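Local coordinates for lipoprotein (Streptococcus pneumoniae, PDB 3CX3) that binds zinc and probably delivers it to an ABC transporter for uptake, as a surface lipoprotein of the solute-binding type, at residues Glu26-Asn32 with Thr149-Ala154; Gly42-Phe46 with Ile204-Gln208. All blocks are in the same frame, centred on the assembly; numbering follows the deposited sequence. Where two conformers were deposited one is given.

Contact 1 of 2, residues Glu26-Asn32 with Thr149-Ala154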
loop_
_atom_site.group_PDB
_atom_site.type_symbol
_atom_site.label_atom_id
_atom_site.label_comp_id
_atom_site.label_asym_id
_atom_site.label_seq_id
_atom_site.Cartn_x
_atom_site.Cartn_y
_atom_site.Cartn_z
ATOM N N GLU A 26 -9.385 11.329 0.715
ATOM C CA GLU A 26 -9.919 11.581 -0.622
ATOM C C GLU A 26 -11.417 11.312 -0.689
ATOM O O GLU A 26 -12.127 11.994 -1.430
ATOM C CB GLU A 26 -9.161 10.791 -1.686
ATOM C CG GLU A 26 -8.368 11.688 -2.615
ATOM C CD GLU A 26 -6.918 11.270 -2.779
ATOM O OE1 GLU A 26 -6.554 10.814 -3.880
ATOM O OE2 GLU A 26 -6.136 11.420 -1.813
ATOM N N VAL A 27 -11.895 10.344 0.093
ATOM C CA VAL A 27 -13.314 10.020 0.099
ATOM C C VAL A 27 -14.124 11.050 0.882
ATOM O O VAL A 27 -15.284 11.303 0.559
ATOM C CB VAL A 27 -13.590 8.570 0.594
ATOM C CG1 VAL A 27 -15.072 8.349 0.882
ATOM C CG2 VAL A 27 -13.100 7.543 -0.449
ATOM N N SER A 28 -13.499 11.649 1.895
ATOM C CA SER A 28 -14.174 12.597 2.782
ATOM C C SER A 28 -14.141 14.053 2.278
ATOM O O SER A 28 -15.010 14.864 2.637
ATOM C CB SER A 28 -13.588 12.505 4.194
ATOM O OG SER A 28 -14.069 11.352 4.868
ATOM N N GLY A 29 -13.148 14.370 1.448
ATOM C CA GLY A 29 -12.949 15.725 0.946
ATOM C C GLY A 29 -12.518 16.674 2.052
ATOM O O GLY A 29 -11.328 16.752 2.384
ATOM N N ASP A 30 -13.497 17.376 2.628
ATOM C CA ASP A 30 -13.266 18.366 3.682
ATOM C C ASP A 30 -14.106 18.103 4.938
ATOM O O ASP A 30 -14.137 18.921 5.858
ATOM C CB ASP A 30 -13.549 19.779 3.146
ATOM C CG ASP A 30 -14.950 19.923 2.531
ATOM O OD1 ASP A 30 -15.741 18.949 2.535
ATOM O OD2 ASP A 30 -15.254 21.030 2.033
ATOM N N LEU A 31 -14.764 16.949 4.971
ATOM C CA LEU A 31 -15.785 16.648 5.974
ATOM C C LEU A 31 -15.338 16.267 7.381
ATOM O O LEU A 31 -15.875 16.792 8.359
ATOM C CB LEU A 31 -16.705 15.555 5.458
ATOM C CG LEU A 31 -17.784 16.007 4.496
ATOM C CD1 LEU A 31 -18.613 14.795 4.169
ATOM C CD2 LEU A 31 -18.631 17.112 5.115
ATOM N N ASN A 32 -14.391 15.344 7.490
ATOM C CA ASN A 32 -14.093 14.748 8.782
ATOM C C ASN A 32 -12.697 15.069 9.312
ATOM O O ASN A 32 -11.855 15.581 8.584
ATOM C CB ASN A 32 -14.328 13.234 8.712
ATOM C CG ASN A 32 -15.713 12.868 8.174
ATOM O OD1 ASN A 32 -16.705 12.915 8.897
ATOM N ND2 ASN A 32 -15.776 12.487 6.902
ATOM N N THR A 149 -21.456 12.802 -0.662
ATOM C CA THR A 149 -20.084 13.284 -0.734
ATOM C C THR A 149 -19.090 12.140 -0.904
ATOM O O THR A 149 -18.142 12.256 -1.691
ATOM C CB THR A 149 -19.739 14.153 0.490
ATOM O OG1 THR A 149 -20.646 15.262 0.547
ATOM C CG2 THR A 149 -18.298 14.683 0.414
ATOM N N TYR A 150 -19.333 11.032 -0.192
ATOM C CA TYR A 150 -18.451 9.874 -0.204
ATOM C C TYR A 150 -18.496 9.165 -1.538
ATOM O O TYR A 150 -17.447 8.912 -2.139
ATOM C CB TYR A 150 -18.788 8.877 0.921
ATOM C CG TYR A 150 -18.726 9.437 2.331
ATOM C CD1 TYR A 150 -19.772 9.225 3.227
ATOM C CD2 TYR A 150 -17.636 10.186 2.762
ATOM C CE1 TYR A 150 -19.734 9.743 4.503
ATOM C CE2 TYR A 150 -17.591 10.720 4.046
ATOM C CZ TYR A 150 -18.639 10.488 4.905
ATOM O OH TYR A 150 -18.589 11.001 6.175
ATOM N N GLN A 151 -19.699 8.842 -2.002
ATOM C CA GLN A 151 -19.857 8.095 -3.248
ATOM C C GLN A 151 -19.322 8.826 -4.495
ATOM O O GLN A 151 -18.925 8.176 -5.472
ATOM C CB GLN A 151 -21.313 7.668 -3.455
ATOM C CG GLN A 151 -21.883 6.800 -2.335
ATOM C CD GLN A 151 -21.125 5.495 -2.117
ATOM O OE1 GLN A 151 -20.875 4.747 -3.054
ATOM N NE2 GLN A 151 -20.774 5.213 -0.868
ATOM N N LYS A 152 -19.297 10.158 -4.465
ATOM C CA LYS A 152 -18.768 10.917 -5.604
ATOM C C LYS A 152 -17.243 11.156 -5.511
ATOM O O LYS A 152 -16.533 11.123 -6.525
ATOM C CB LYS A 152 -19.567 12.212 -5.850
ATOM C CG LYS A 152 -19.271 12.884 -7.214
ATOM C CD LYS A 152 -20.551 13.323 -7.981
ATOM C CE LYS A 152 -20.953 12.353 -9.115
ATOM N NZ LYS A 152 -21.043 10.924 -8.675
ATOM N N ASN A 153 -16.741 11.367 -4.299
ATOM C CA ASN A 153 -15.301 11.416 -4.083
ATOM C C ASN A 153 -14.609 10.124 -4.506
ATOM O O ASN A 153 -13.639 10.152 -5.273
ATOM C CB ASN A 153 -14.987 11.739 -2.629
ATOM C CG ASN A 153 -15.276 13.174 -2.289
ATOM O OD1 ASN A 153 -15.698 13.942 -3.141
ATOM N ND2 ASN A 153 -15.053 13.547 -1.041
ATOM N N ALA A 154 -15.124 9.002 -4.004
ATOM C CA ALA A 154 -14.720 7.668 -4.455
ATOM C C ALA A 154 -14.858 7.485 -5.968
ATOM O O ALA A 154 -13.980 6.904 -6.609
ATOM C CB ALA A 154 -15.526 6.621 -3.737
#

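Contact 2 of 2, residues Gly42-Phe46 with Ile204-Gln208. With ZN (zinc ion), chain E.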
loop_
_atom_site.group_PDB
_atom_site.type_symbol
_atom_site.label_atom_id
_atom_site.label_comp_id
_atom_site.label_asym_id
_atom_site.label_seq_id
_atom_site.Cartn_x
_atom_site.Cartn_y
_atom_site.Cartn_z
ATOM N N GLY A 42 6.858 1.194 10.507
ATOM C CA GLY A 42 6.749 0.299 9.338
ATOM C C GLY A 42 5.642 -0.731 9.449
ATOM O O GLY A 42 5.731 -1.660 10.260
ATOM N N ILE A 43 4.624 -0.578 8.598
ATOM C CA ILE A 43 3.310 -1.232 8.749
ATOM C C ILE A 43 3.336 -2.744 9.006
ATOM O O ILE A 43 2.442 -3.267 9.680
ATOM C CB ILE A 43 2.344 -0.911 7.531
ATOM C CG1 ILE A 43 0.929 -1.439 7.780
ATOM C CG2 ILE A 43 2.886 -1.477 6.203
ATOM C CD1 ILE A 43 0.161 -0.736 8.871
ATOM N N HIS A 44 4.335 -3.421 8.423
ATOM C CA HIS A 44 4.520 -4.868 8.523
ATOM C C HIS A 44 4.923 -5.345 9.940
ATOM O O HIS A 44 4.412 -6.350 10.440
ATOM C CB HIS A 44 5.544 -5.334 7.477
ATOM C CG HIS A 44 5.055 -5.255 6.055
ATOM N ND1 HIS A 44 4.345 -6.268 5.446
ATOM C CD2 HIS A 44 5.202 -4.293 5.114
ATOM C CE1 HIS A 44 4.057 -5.927 4.204
ATOM N NE2 HIS A 44 4.561 -4.730 3.978
ATOM N N SER A 45 5.829 -4.615 10.586
ATOM C CA SER A 45 6.333 -4.994 11.917
ATOM C C SER A 45 5.729 -4.163 13.067
ATOM O O SER A 45 6.049 -4.391 14.233
ATOM C CB SER A 45 7.855 -4.877 11.944
ATOM O OG SER A 45 8.229 -3.514 11.794
ATOM N N PHE A 46 4.866 -3.204 12.728
ATOM C CA PHE A 46 4.379 -2.212 13.679
ATOM C C PHE A 46 3.355 -2.794 14.647
ATOM O O PHE A 46 2.460 -3.535 14.244
ATOM C CB PHE A 46 3.758 -1.032 12.920
ATOM C CG PHE A 46 3.115 -0.002 13.812
ATOM C CD1 PHE A 46 3.881 1.027 14.386
ATOM C CD2 PHE A 46 1.747 -0.049 14.084
ATOM C CE1 PHE A 46 3.277 1.986 15.219
ATOM C CE2 PHE A 46 1.146 0.908 14.915
ATOM C CZ PHE A 46 1.916 1.921 15.484
ATOM N N ILE A 204 6.883 -10.865 1.558
ATOM C CA ILE A 204 5.856 -9.799 1.592
ATOM C C ILE A 204 6.140 -8.708 2.638
ATOM O O ILE A 204 5.750 -7.563 2.454
ATOM C CB ILE A 204 4.366 -10.299 1.622
ATOM C CG1 ILE A 204 3.728 -10.143 3.008
ATOM C CG2 ILE A 204 4.228 -11.697 1.005
ATOM C CD1 ILE A 204 3.553 -11.440 3.801
ATOM N N SER A 205 6.807 -9.073 3.732
ATOM C CA SER A 205 7.240 -8.094 4.732
ATOM C C SER A 205 8.767 -7.927 4.707
ATOM O O SER A 205 9.488 -8.891 4.444
ATOM C CB SER A 205 6.718 -8.480 6.111
ATOM O OG SER A 205 7.762 -8.684 7.029
ATOM N N PRO A 206 9.260 -6.692 4.929
ATOM C CA PRO A 206 10.681 -6.371 4.826
ATOM C C PRO A 206 11.575 -7.152 5.777
ATOM O O PRO A 206 12.778 -7.251 5.541
ATOM C CB PRO A 206 10.724 -4.886 5.200
ATOM C CG PRO A 206 9.379 -4.381 4.846
ATOM C CD PRO A 206 8.478 -5.486 5.265
ATOM N N GLU A 207 11.005 -7.693 6.848
ATOM C CA GLU A 207 11.795 -8.471 7.787
ATOM C C GLU A 207 11.938 -9.948 7.398
ATOM O O GLU A 207 12.612 -10.712 8.091
ATOM C CB GLU A 207 11.285 -8.278 9.229
ATOM C CG GLU A 207 10.926 -6.785 9.648
ATOM C CD GLU A 207 11.985 -5.694 9.286
ATOM O OE1 GLU A 207 12.145 -4.736 10.080
ATOM O OE2 GLU A 207 12.639 -5.766 8.212
ATOM N N GLN A 208 11.336 -10.355 6.280
ATOM C CA GLN A 208 11.678 -11.651 5.699
ATOM C C GLN A 208 12.838 -11.475 4.716
ATOM O O GLN A 208 12.649 -11.497 3.498
ATOM C CB GLN A 208 10.479 -12.336 5.033
ATOM C CG GLN A 208 9.351 -12.735 5.956
ATOM C CD GLN A 208 8.023 -12.335 5.374
ATOM O OE1 GLN A 208 7.733 -11.153 5.265
ATOM N NE2 GLN A 208 7.209 -13.308 4.981
HETATM ZN ZN ZN E . 5.035 -4.171 2.122
HETATM O O HOH W 1 6.951 -8.504 9.615
#

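Contact 1 of 2, residues Glu26-Asn32 with Thr149-Ala154
Val27 and Tyr150 meet at about a right angle where the C-terminal end of helix 18-28 lies against the start of helix 147-173. Val27 CG1 sits anti to its backbone N (chi1 168°), and this brings it to 3.7 Å from Tyr150 CD2. Val27 CG2 turns instead to the methyl of Ala154. This is the tightly packed side, and Val27, Tyr150 and Ala154 are all buried there. Val27 O lies in the plane of the Tyr150 ring, at its edge, and accepts a weak hydrogen bond from Asn153 ND2 at 2.8 Å (140° at the hydrogen). The polar end of the tyrosine is held twice. Asn32 ND2 donates to Tyr150 OH at 3.3 Å, with the amide and the ring nearly coplanar, and Tyr150 OH also bonds to Asp143. The same Asn32 ND2 donates to Ser28 OG at 2.9 Å. The outer side is looser. Leu31 CD1 and Thr149 CG2 meet tip to tip at 3.8 Å, and Gly29, which leaves the helix with positive phi, is exposed. Helix 125-142 packs on Tyr150 and Ala154, while Asn32 OD1 accepts a hydrogen bond from Met11 N. Helix 18-28 is the crossover of a beta-alpha-beta unit between parallel strands 12-15 and 33-36. The contact joins its end to helix 147-173, the long helix between the two sheets in the chain.

Contact 2 of 2, residues Gly42-Phe46 with Ile204-Gln208
The imidazole of His44 carries Ser205 CA over one face, 3.8 Å from the ring centroid and 25° off the ring normal. This is a CH-pi contact, displaced toward the rim of the ring. Ser205 CB lies close by, 3.3 Å from His44 ND1. Pro206 CD approaches obliquely, 3.5 Å from His44 CD2, and the two side chains cross at about a right angle. Ile204 O also comes in obliquely, 2.9 Å from His44 CE1. All three residues of this loop come to the same side of the ring. His44 NE2 binds the zinc ion at 2.0 Å. The ring reaches its place with CG beside the backbone N and anti to the carbonyl carbon (chi1 -70°). No direct hydrogen bond joins the two loops. One water spans them instead: it lies 2.7 Å from Ser205 OG and donates a weak bond to His44 O. Each loop is braced from within. Ser45 N bonds to Gly42 O. A type I turn runs from Ser205 to Gln208, and Gln208 OE1 accepts from Ser205 N at 2.7 Å. His120, His184 and Glu259 complete the zinc site, and the rings of His184 and His120 also meet His44. The loop after strand 33-36 of one sheet here meets the loop after strand 198-200 of the other, across the cleft between two lobes where zinc binds, as in related zinc-binding proteins. The 204-208 loop supplies no ligand but packs on one. This is consistent with a second-shell role; the packing would probably limit rotation of the metal-bound ring.

Contact 1 is partly buried, though far from the chain's centre, with a buried side around Val27 and Tyr150. Contact 2 is a surface contact between two loops. Their centres lie about 30 Å apart, on opposite sides of the chain's centre. They share no helix or strand. Contact 1 joins two helix ends and the turn leading to strand 33-36; contact 2 joins the loop after that strand to the loop after strand 198-200 of the other sheet. Contact 1 combines apolar packing with direct side-chain hydrogen bonds. Contact 2 relies on a metal-bound ring, a CH-pi contact and a bridging water beside the zinc site.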